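Local coordinates for hypothetical protein (Chromobacterium violaceum, PDB 2O3I) that is of unknown function but belongs to the DUF917 family and probably resembles S-methyl thiohydantoin desulfurase-like proteins, at residues Ser30-Ala35 and Glu327-Phe332; Ser162-Glu167 and Pro198-Phe203; Val138-Met143 and Val186-Leu191. The protein carries 2 engineered substitutions. All coordinates share one frame; numbering follows the deposited sequence.

Contact 1 (Ser30-Ala35 and Glu327-Phe332)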
loop_
_atom_site.group_PDB
_atom_site.type_symbol
_atom_site.label_atom_id
_atom_site.label_comp_id
_atom_site.label_asym_id
_atom_site.label_seq_id
_atom_site.Cartn_x
_atom_site.Cartn_y
_atom_site.Cartn_z
ATOM N N SER A 30 9.969 -4.461 24.358
ATOM C CA SER A 30 9.908 -5.369 23.222
ATOM C C SER A 30 11.302 -5.892 22.881
ATOM O O SER A 30 11.442 -6.989 22.362
ATOM C CB SER A 30 9.287 -4.677 22.000
ATOM O OG SER A 30 10.166 -3.731 21.419
ATOM N N ALA A 31 12.333 -5.106 23.173
ATOM C CA ALA A 31 13.699 -5.536 22.896
ATOM C C ALA A 31 14.063 -6.683 23.838
ATOM O O ALA A 31 14.709 -7.646 23.429
ATOM C CB ALA A 31 14.674 -4.380 23.078
ATOM N N ARG A 32 13.639 -6.572 25.095
ATOM C CA ARG A 32 13.907 -7.596 26.102
ATOM C C ARG A 32 13.106 -8.857 25.818
ATOM O O ARG A 32 13.583 -9.968 26.038
ATOM C CB ARG A 32 13.594 -7.062 27.510
ATOM C CG ARG A 32 14.720 -6.195 28.098
ATOM C CD ARG A 32 14.310 -5.446 29.363
ATOM N NE ARG A 32 15.413 -4.656 29.913
ATOM C CZ ARG A 32 15.268 -3.664 30.792
ATOM N NH1 ARG A 32 14.062 -3.334 31.231
ATOM N NH2 ARG A 32 16.327 -2.987 31.222
ATOM N N HIS A 33 11.890 -8.682 25.324
ATOM C CA HIS A 33 11.043 -9.812 24.987
ATOM C C HIS A 33 11.718 -10.685 23.939
ATOM O O HIS A 33 11.655 -11.915 24.004
ATOM C CB HIS A 33 9.702 -9.323 24.443
ATOM C CG HIS A 33 8.738 -8.893 25.503
ATOM N ND1 HIS A 33 7.627 -8.125 25.229
ATOM C CD2 HIS A 33 8.713 -9.135 26.835
ATOM C CE1 HIS A 33 6.960 -7.907 26.350
ATOM N NE2 HIS A 33 7.597 -8.509 27.338
ATOM N N LEU A 34 12.362 -10.042 22.969
ATOM C CA LEU A 34 13.041 -10.762 21.898
ATOM C C LEU A 34 14.354 -11.392 22.361
ATOM O O LEU A 34 14.660 -12.539 22.018
ATOM C CB LEU A 34 13.307 -9.824 20.720
ATOM C CG LEU A 34 12.112 -9.406 19.860
ATOM C CD1 LEU A 34 12.545 -8.347 18.866
ATOM C CD2 LEU A 34 11.558 -10.626 19.127
ATOM N N ALA A 35 15.122 -10.637 23.141
ATOM C CA ALA A 35 16.407 -11.111 23.647
ATOM C C ALA A 35 16.270 -12.278 24.625
ATOM O O ALA A 35 17.155 -13.132 24.710
ATOM C CB ALA A 35 17.154 -9.963 24.310
ATOM N N GLU A 327 18.592 4.575 41.839
ATOM C CA GLU A 327 18.973 3.182 41.644
ATOM C C GLU A 327 17.963 2.549 40.699
ATOM O O GLU A 327 16.756 2.712 40.871
ATOM C CB GLU A 327 18.966 2.433 42.980
ATOM C CG GLU A 327 19.827 3.067 44.073
ATOM C CD GLU A 327 21.318 2.805 43.908
ATOM O OE1 GLU A 327 22.110 3.397 44.675
ATOM O OE2 GLU A 327 21.702 2.008 43.023
ATOM N N GLY A 328 18.453 1.837 39.694
ATOM C CA GLY A 328 17.546 1.200 38.756
ATOM C C GLY A 328 17.651 1.745 37.346
ATOM O O GLY A 328 18.612 2.432 37.006
ATOM N N GLN A 329 16.653 1.433 36.526
ATOM C CA GLN A 329 16.619 1.877 35.140
ATOM C C GLN A 329 16.851 3.379 35.057
ATOM O O GLN A 329 16.086 4.169 35.603
ATOM C CB GLN A 329 15.273 1.513 34.506
ATOM C CG GLN A 329 15.227 1.670 32.989
ATOM C CD GLN A 329 16.345 0.919 32.288
ATOM O OE1 GLN A 329 16.525 -0.284 32.488
ATOM N NE2 GLN A 329 17.102 1.626 31.455
ATOM N N HIS A 330 17.916 3.761 34.360
ATOM C CA HIS A 330 18.286 5.161 34.200
ATOM C C HIS A 330 17.832 5.750 32.871
ATOM O O HIS A 330 17.558 6.950 32.789
ATOM C CB HIS A 330 19.805 5.313 34.325
ATOM C CG HIS A 330 20.357 4.838 35.636
ATOM N ND1 HIS A 330 19.987 5.388 36.845
ATOM C CD2 HIS A 330 21.258 3.867 35.925
ATOM C CE1 HIS A 330 20.635 4.779 37.823
ATOM N NE2 HIS A 330 21.412 3.852 37.290
ATOM N N VAL A 331 17.764 4.908 31.837
ATOM C CA VAL A 331 17.367 5.347 30.497
ATOM C C VAL A 331 16.014 4.795 30.028
ATOM O O VAL A 331 15.685 3.623 30.229
ATOM C CB VAL A 331 18.459 4.997 29.450
ATOM C CG1 VAL A 331 19.779 5.607 29.878
ATOM C CG2 VAL A 331 18.592 3.475 29.288
ATOM N N PHE A 332 15.236 5.664 29.390
ATOM C CA PHE A 332 13.909 5.304 28.915
ATOM C C PHE A 332 13.587 5.947 27.574
ATOM O O PHE A 332 14.006 7.071 27.293
ATOM C CB PHE A 332 12.840 5.792 29.899
ATOM C CG PHE A 332 12.876 5.131 31.241
ATOM C CD1 PHE A 332 12.000 4.085 31.534
ATOM C CD2 PHE A 332 13.744 5.580 32.231
ATOM C CE1 PHE A 332 11.986 3.495 32.794
ATOM C CE2 PHE A 332 13.743 4.998 33.497
ATOM C CZ PHE A 332 12.861 3.954 33.781
#
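R32 reaches Q329 through a single side-chain bond between helix 28-35 and the loop 327-332. Along the loop, E327 forms a salt bridge with K242. G328 sets its carbonyl O 3.0 Å above the centre of the H330 ring. Q329 makes the whole contact. R32 NH2 donates to Q329 OE1 over 3.0 Å, with an N-H...O angle of 151°. The donor stands 34° out of the carbonyl plane of the amide, whose own plane is turned 61° from the guanidinium. R32, extended from CG to NE, spans the gap from the helix, while Q329 is bent at chi2 and slides past it in the opposite direction. Q329 NE2 donates a hydrogen bond to V331 O at 2.7 Å, meeting a lone pair in the V331 carbonyl plane, although that oxygen lies well out of the amide's own plane. As modelled, both ends of the amide have partners, which would limit its rotation. At the end of 327-332, the F332 ring has Q329 CG over one face. NH2 of R32 also forms a salt bridge with E11, expected to outweigh the neutral amide. This polar surface bridge links a helix of the N-terminal S-Me-THD-like region to a loop of the C-terminal one. R32 and V331 both touch Q15 of helix 10-19; helix 111-124 packs on S30, A31 and L34, and H330 pairs with V324 of strand 319-324.

Contact 2 (Ser162-Glu167 and Pro198-Phe203)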
loop_
_atom_site.group_PDB
_atom_site.type_symbol
_atom_site.label_atom_id
_atom_site.label_comp_id
_atom_site.label_asym_id
_atom_site.label_seq_id
_atom_site.Cartn_x
_atom_site.Cartn_y
_atom_site.Cartn_z
ATOM N N SER A 162 3.725 -15.439 10.193
ATOM C CA SER A 162 3.355 -16.779 9.739
ATOM C C SER A 162 4.067 -17.202 8.455
ATOM O O SER A 162 4.605 -18.311 8.366
ATOM C CB SER A 162 1.840 -16.859 9.535
ATOM O OG SER A 162 1.398 -15.864 8.624
ATOM N N GLY A 163 4.071 -16.321 7.463
ATOM C CA GLY A 163 4.713 -16.636 6.202
ATOM C C GLY A 163 4.325 -15.628 5.143
ATOM O O GLY A 163 4.782 -15.695 4.006
ATOM N N LEU A 164 3.470 -14.689 5.525
ATOM C CA LEU A 164 3.025 -13.642 4.618
ATOM C C LEU A 164 4.195 -12.699 4.296
ATOM O O LEU A 164 4.885 -12.222 5.195
ATOM C CB LEU A 164 1.854 -12.890 5.268
ATOM C CG LEU A 164 1.220 -11.606 4.717
ATOM C CD1 LEU A 164 2.033 -10.427 5.164
ATOM C CD2 LEU A 164 1.092 -11.657 3.211
ATOM N N CYS A 165 4.434 -12.474 3.006
ATOM C CA CYS A 165 5.504 -11.595 2.539
ATOM C C CYS A 165 4.974 -10.692 1.432
ATOM O O CYS A 165 4.321 -11.155 0.499
ATOM C CB CYS A 165 6.694 -12.405 2.006
ATOM S SG CYS A 165 7.993 -11.403 1.200
ATOM N N VAL A 166 5.252 -9.401 1.549
ATOM C CA VAL A 166 4.810 -8.426 0.566
ATOM C C VAL A 166 6.016 -7.651 0.049
ATOM O O VAL A 166 6.886 -7.246 0.828
ATOM C CB VAL A 166 3.796 -7.420 1.180
ATOM C CG1 VAL A 166 3.369 -6.404 0.139
ATOM C CG2 VAL A 166 2.580 -8.158 1.705
ATOM N N GLU A 167 6.074 -7.456 -1.264
ATOM C CA GLU A 167 7.166 -6.705 -1.862
ATOM C C GLU A 167 6.627 -5.398 -2.432
ATOM O O GLU A 167 5.520 -5.348 -2.980
ATOM C CB GLU A 167 7.830 -7.509 -2.972
ATOM C CG GLU A 167 9.017 -6.801 -3.593
ATOM C CD GLU A 167 9.596 -7.549 -4.779
ATOM O OE1 GLU A 167 9.714 -8.792 -4.710
ATOM O OE2 GLU A 167 9.944 -6.891 -5.775
ATOM N N PRO A 198 -5.264 -6.580 7.827
ATOM C CA PRO A 198 -5.500 -7.670 8.777
ATOM C C PRO A 198 -4.456 -8.775 8.776
ATOM O O PRO A 198 -4.156 -9.350 9.820
ATOM C CB PRO A 198 -6.877 -8.174 8.372
ATOM C CG PRO A 198 -7.565 -6.906 7.984
ATOM C CD PRO A 198 -6.510 -6.234 7.120
ATOM N N GLN A 199 -3.898 -9.071 7.610
ATOM C CA GLN A 199 -2.892 -10.119 7.501
ATOM C C GLN A 199 -1.610 -9.815 8.274
ATOM O O GLN A 199 -0.906 -10.732 8.704
ATOM C CB GLN A 199 -2.566 -10.365 6.031
ATOM C CG GLN A 199 -3.776 -10.790 5.228
ATOM C CD GLN A 199 -4.411 -12.054 5.768
ATOM O OE1 GLN A 199 -5.631 -12.211 5.731
ATOM N NE2 GLN A 199 -3.584 -12.966 6.267
ATOM N N PHE A 200 -1.306 -8.533 8.449
ATOM C CA PHE A 200 -0.108 -8.134 9.183
ATOM C C PHE A 200 -0.370 -7.972 10.678
ATOM O O PHE A 200 0.387 -8.477 11.506
ATOM C CB PHE A 200 0.456 -6.820 8.631
ATOM C CG PHE A 200 1.380 -6.998 7.468
ATOM C CD1 PHE A 200 0.947 -6.738 6.172
ATOM C CD2 PHE A 200 2.689 -7.432 7.667
ATOM C CE1 PHE A 200 1.805 -6.908 5.089
ATOM C CE2 PHE A 200 3.555 -7.606 6.591
ATOM C CZ PHE A 200 3.114 -7.343 5.299
ATOM N N GLY A 201 -1.435 -7.255 11.026
ATOM C CA GLY A 201 -1.747 -7.055 12.428
ATOM C C GLY A 201 -1.094 -5.818 13.010
ATOM O O GLY A 201 -0.644 -5.825 14.158
ATOM N N GLN A 202 -1.034 -4.761 12.203
ATOM C CA GLN A 202 -0.456 -3.475 12.597
ATOM C C GLN A 202 1.071 -3.407 12.723
ATOM O O GLN A 202 1.607 -2.388 13.169
ATOM C CB GLN A 202 -1.099 -2.992 13.901
ATOM C CG GLN A 202 -2.630 -2.933 13.865
ATOM C CD GLN A 202 -3.168 -2.061 12.739
ATOM O OE1 GLN A 202 -2.987 -0.838 12.737
ATOM N NE2 GLN A 202 -3.828 -2.689 11.771
ATOM N N PHE A 203 1.772 -4.472 12.339
ATOM C CA PHE A 203 3.238 -4.482 12.402
ATOM C C PHE A 203 3.822 -5.526 11.460
ATOM O O PHE A 203 3.097 -6.368 10.919
ATOM C CB PHE A 203 3.742 -4.761 13.826
ATOM C CG PHE A 203 3.772 -6.226 14.190
ATOM C CD1 PHE A 203 2.592 -6.935 14.404
ATOM C CD2 PHE A 203 4.985 -6.901 14.299
ATOM C CE1 PHE A 203 2.623 -8.296 14.720
ATOM C CE2 PHE A 203 5.025 -8.259 14.613
ATOM C CZ PHE A 203 3.842 -8.959 14.824
#
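The F200 ring receives L164 over one face and V166 at its edge. L164 CD1 sits 3.5 Å from the ring centroid and 20° off the normal, a CH-pi contact shifted toward the rim, where CD1 comes within 3.3 Å of F200 CZ. V166 CG2 approaches near the ring plane, 3.7 Å from F200 CE1, so the two aliphatic side chains meet the ring from different directions.

In L164, chi1 of 172° puts CG anti to the backbone N and directs the branch toward F200; the two side chains cross at about a right angle. L164 CG also brushes the aliphatic start of Q199, 4.2 Å from CB. L164 and V166 alternate with C165, whose CB points the other way, as expected where the loop enters strand 165-171.

L158 on the adjacent strand 156-159, L195, and M190 of the second subunit also pack on F200. Strand 165-171 is the outermost strand of the mixed sheet within its own chain, but C165 and E167 pair antiparallel with a strand of the second subunit, so the sheet continues through the interface. With methyls meeting an aromatic ring and no polar group joining the two segments, the contact depends on close fit and burial of apolar surface at the dimer interface.

Contact 3 (Val138-Met143 and Val186-Leu191)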
loop_
_atom_site.group_PDB
_atom_site.type_symbol
_atom_site.label_atom_id
_atom_site.label_comp_id
_atom_site.label_asym_id
_atom_site.label_seq_id
_atom_site.Cartn_x
_atom_site.Cartn_y
_atom_site.Cartn_z
ATOM N N VAL A 138 15.051 8.162 14.317
ATOM C CA VAL A 138 14.374 9.239 13.606
ATOM C C VAL A 138 12.932 8.869 13.287
ATOM O O VAL A 138 12.609 7.698 13.109
ATOM C CB VAL A 138 15.116 9.597 12.283
ATOM C CG1 VAL A 138 16.582 9.911 12.571
ATOM C CG2 VAL A 138 14.990 8.460 11.284
ATOM N N PRO A 139 12.045 9.875 13.200
ATOM C CA PRO A 139 10.636 9.622 12.903
ATOM C C PRO A 139 10.343 9.128 11.494
ATOM O O PRO A 139 9.320 8.479 11.280
ATOM C CB PRO A 139 9.980 10.968 13.189
ATOM C CG PRO A 139 11.024 11.926 12.757
ATOM C CD PRO A 139 12.284 11.321 13.364
ATOM N N SER A 140 11.206 9.441 10.529
ATOM C CA SER A 140 10.958 8.982 9.165
ATOM C C SER A 140 12.221 8.725 8.340
ATOM O O SER A 140 13.273 9.300 8.595
ATOM C CB SER A 140 10.027 9.956 8.435
ATOM O OG SER A 140 10.750 11.022 7.868
ATOM N N LEU A 141 12.082 7.858 7.340
ATOM C CA LEU A 141 13.177 7.418 6.476
ATOM C C LEU A 141 14.136 8.420 5.831
ATOM O O LEU A 141 15.323 8.131 5.704
ATOM C CB LEU A 141 12.616 6.497 5.388
ATOM C CG LEU A 141 11.861 5.249 5.867
ATOM C CD1 LEU A 141 11.299 4.521 4.654
ATOM C CD2 LEU A 141 12.779 4.332 6.668
ATOM N N PRO A 142 13.650 9.593 5.391
ATOM C CA PRO A 142 14.595 10.539 4.772
ATOM C C PRO A 142 15.652 11.125 5.717
ATOM O O PRO A 142 16.577 11.815 5.281
ATOM C CB PRO A 142 13.678 11.619 4.185
ATOM C CG PRO A 142 12.448 11.552 5.060
ATOM C CD PRO A 142 12.260 10.062 5.244
HETATM N N MSE A 143 15.513 10.859 7.009
HETATM C CA MSE A 143 16.469 11.373 7.979
HETATM C C MSE A 143 17.623 10.403 8.197
HETATM O O MSE A 143 18.555 10.700 8.938
HETATM C CB MSE A 143 15.758 11.706 9.302
HETATM C CG MSE A 143 15.079 13.081 9.274
HETATM SE SE MSE A 143 13.613 13.367 10.528
HETATM C CE MSE A 143 12.148 13.040 9.319
ATOM N N VAL A 186 7.856 8.810 0.235
ATOM C CA VAL A 186 6.792 8.147 -0.509
ATOM C C VAL A 186 6.729 6.665 -0.151
ATOM O O VAL A 186 5.655 6.123 0.119
ATOM C CB VAL A 186 7.006 8.283 -2.040
ATOM C CG1 VAL A 186 5.825 7.673 -2.784
ATOM C CG2 VAL A 186 7.173 9.750 -2.422
ATOM N N VAL A 187 7.886 6.012 -0.152
ATOM C CA VAL A 187 7.948 4.598 0.180
ATOM C C VAL A 187 7.389 4.357 1.577
ATOM O O VAL A 187 6.599 3.442 1.788
ATOM C CB VAL A 187 9.401 4.078 0.099
ATOM C CG1 VAL A 187 9.525 2.727 0.797
ATOM C CG2 VAL A 187 9.815 3.965 -1.361
ATOM N N GLU A 188 7.792 5.191 2.527
ATOM C CA GLU A 188 7.318 5.049 3.893
ATOM C C GLU A 188 5.808 5.276 3.967
ATOM O O GLU A 188 5.105 4.610 4.726
ATOM C CB GLU A 188 8.036 6.045 4.794
ATOM C CG GLU A 188 7.730 5.884 6.263
ATOM C CD GLU A 188 8.434 6.928 7.097
ATOM O OE1 GLU A 188 8.140 8.125 6.911
ATOM O OE2 GLU A 188 9.284 6.555 7.930
ATOM N N GLN A 189 5.318 6.223 3.175
ATOM C CA GLN A 189 3.893 6.536 3.143
ATOM C C GLN A 189 3.071 5.361 2.643
ATOM O O GLN A 189 1.904 5.221 2.984
ATOM C CB GLN A 189 3.637 7.744 2.247
ATOM C CG GLN A 189 4.055 9.062 2.857
ATOM C CD GLN A 189 3.919 10.210 1.884
ATOM O OE1 GLN A 189 4.221 11.354 2.216
ATOM N NE2 GLN A 189 3.468 9.912 0.674
HETATM N N MSE A 190 3.687 4.513 1.831
HETATM C CA MSE A 190 2.988 3.360 1.285
HETATM C C MSE A 190 3.178 2.084 2.097
HETATM O O MSE A 190 2.300 1.218 2.115
HETATM C CB MSE A 190 3.430 3.128 -0.154
HETATM C CG MSE A 190 3.112 4.295 -1.059
HETATM SE SE MSE A 190 3.691 3.984 -2.861
HETATM C CE MSE A 190 3.032 5.608 -3.682
ATOM N N LEU A 191 4.317 1.978 2.777
ATOM C CA LEU A 191 4.615 0.800 3.577
ATOM C C LEU A 191 3.754 0.711 4.830
ATOM O O LEU A 191 3.170 -0.334 5.121
ATOM C CB LEU A 191 6.093 0.794 3.982
ATOM C CG LEU A 191 7.145 0.632 2.881
ATOM C CD1 LEU A 191 8.523 0.805 3.483
ATOM C CD2 LEU A 191 7.026 -0.730 2.232
#
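E188 stretches from helix 186-191 toward the turn at S140 and L141, its carboxylate lying against the backbone there while L141 crosses its aliphatic part at a slant. The glutamate has CG anti to the backbone N (chi1 -174°) and continues straight beyond CG, which carries the carboxylate clear of the helix to the turn. There E188 OE2 accepts the backbone N-H of L141 over 3.1 Å at an N-H...O angle of 150°. The donor comes from above the carboxylate plane, 53° out of it. The other oxygen, E188 OE1, presses on the S140 side chain at 3.0 Å from CB, a tight approach with no hydrogen bond.

L141 CD1 meets E188 CB at 3.6 Å, and L141 CG lies as near to OE2, so the leucine packs against the methylene part of the glutamate and touches one oxygen of its acid group.

The turn itself is a short 3-10 segment at 141-143, with M143 N bonded to S140 O, and the N-H that E188 accepts is that of its first residue. The segment belongs to the loop between strand 127-129 and helix 145-148, so the side chain ties a loop of the N-terminal family region to helix 183-194 of the C-terminal one.

A second partner, R192, one turn further along the same helix, forms a salt bridge with OE2; it would offset the negative charge of this buried carboxylate and probably favour its ionised form. L141 also packs on M208 and W209 of strand 203-211, wedged between helix and sheet. Elsewhere on the helix, Q189 NE2 hydrogen-bonds N197 OD1 of the second subunit, against which M190 also packs.

All three contacts join the N-terminal to the C-terminal family region but differ in burial. Contact 1 is a surface contact carried by one polar side-chain pair; contact 2 is buried and wholly apolar, although it lies farthest from the chain's centre, with the second subunit packed on it; contact 3 is partly buried and mixes a carboxylate-to-backbone bond with leucine packing. Contacts 2 and 3 alternate along the chain, their centres about 18 Å apart, and strand 165-171 of one is followed by helix 183-194 of the other. Both meet the second subunit, which does not touch contact 1. Contacts 1 and 3 lie on opposite sides of the chain's centre; along the chain, contacts 2 and 3 lie within the loop closed by contact 1.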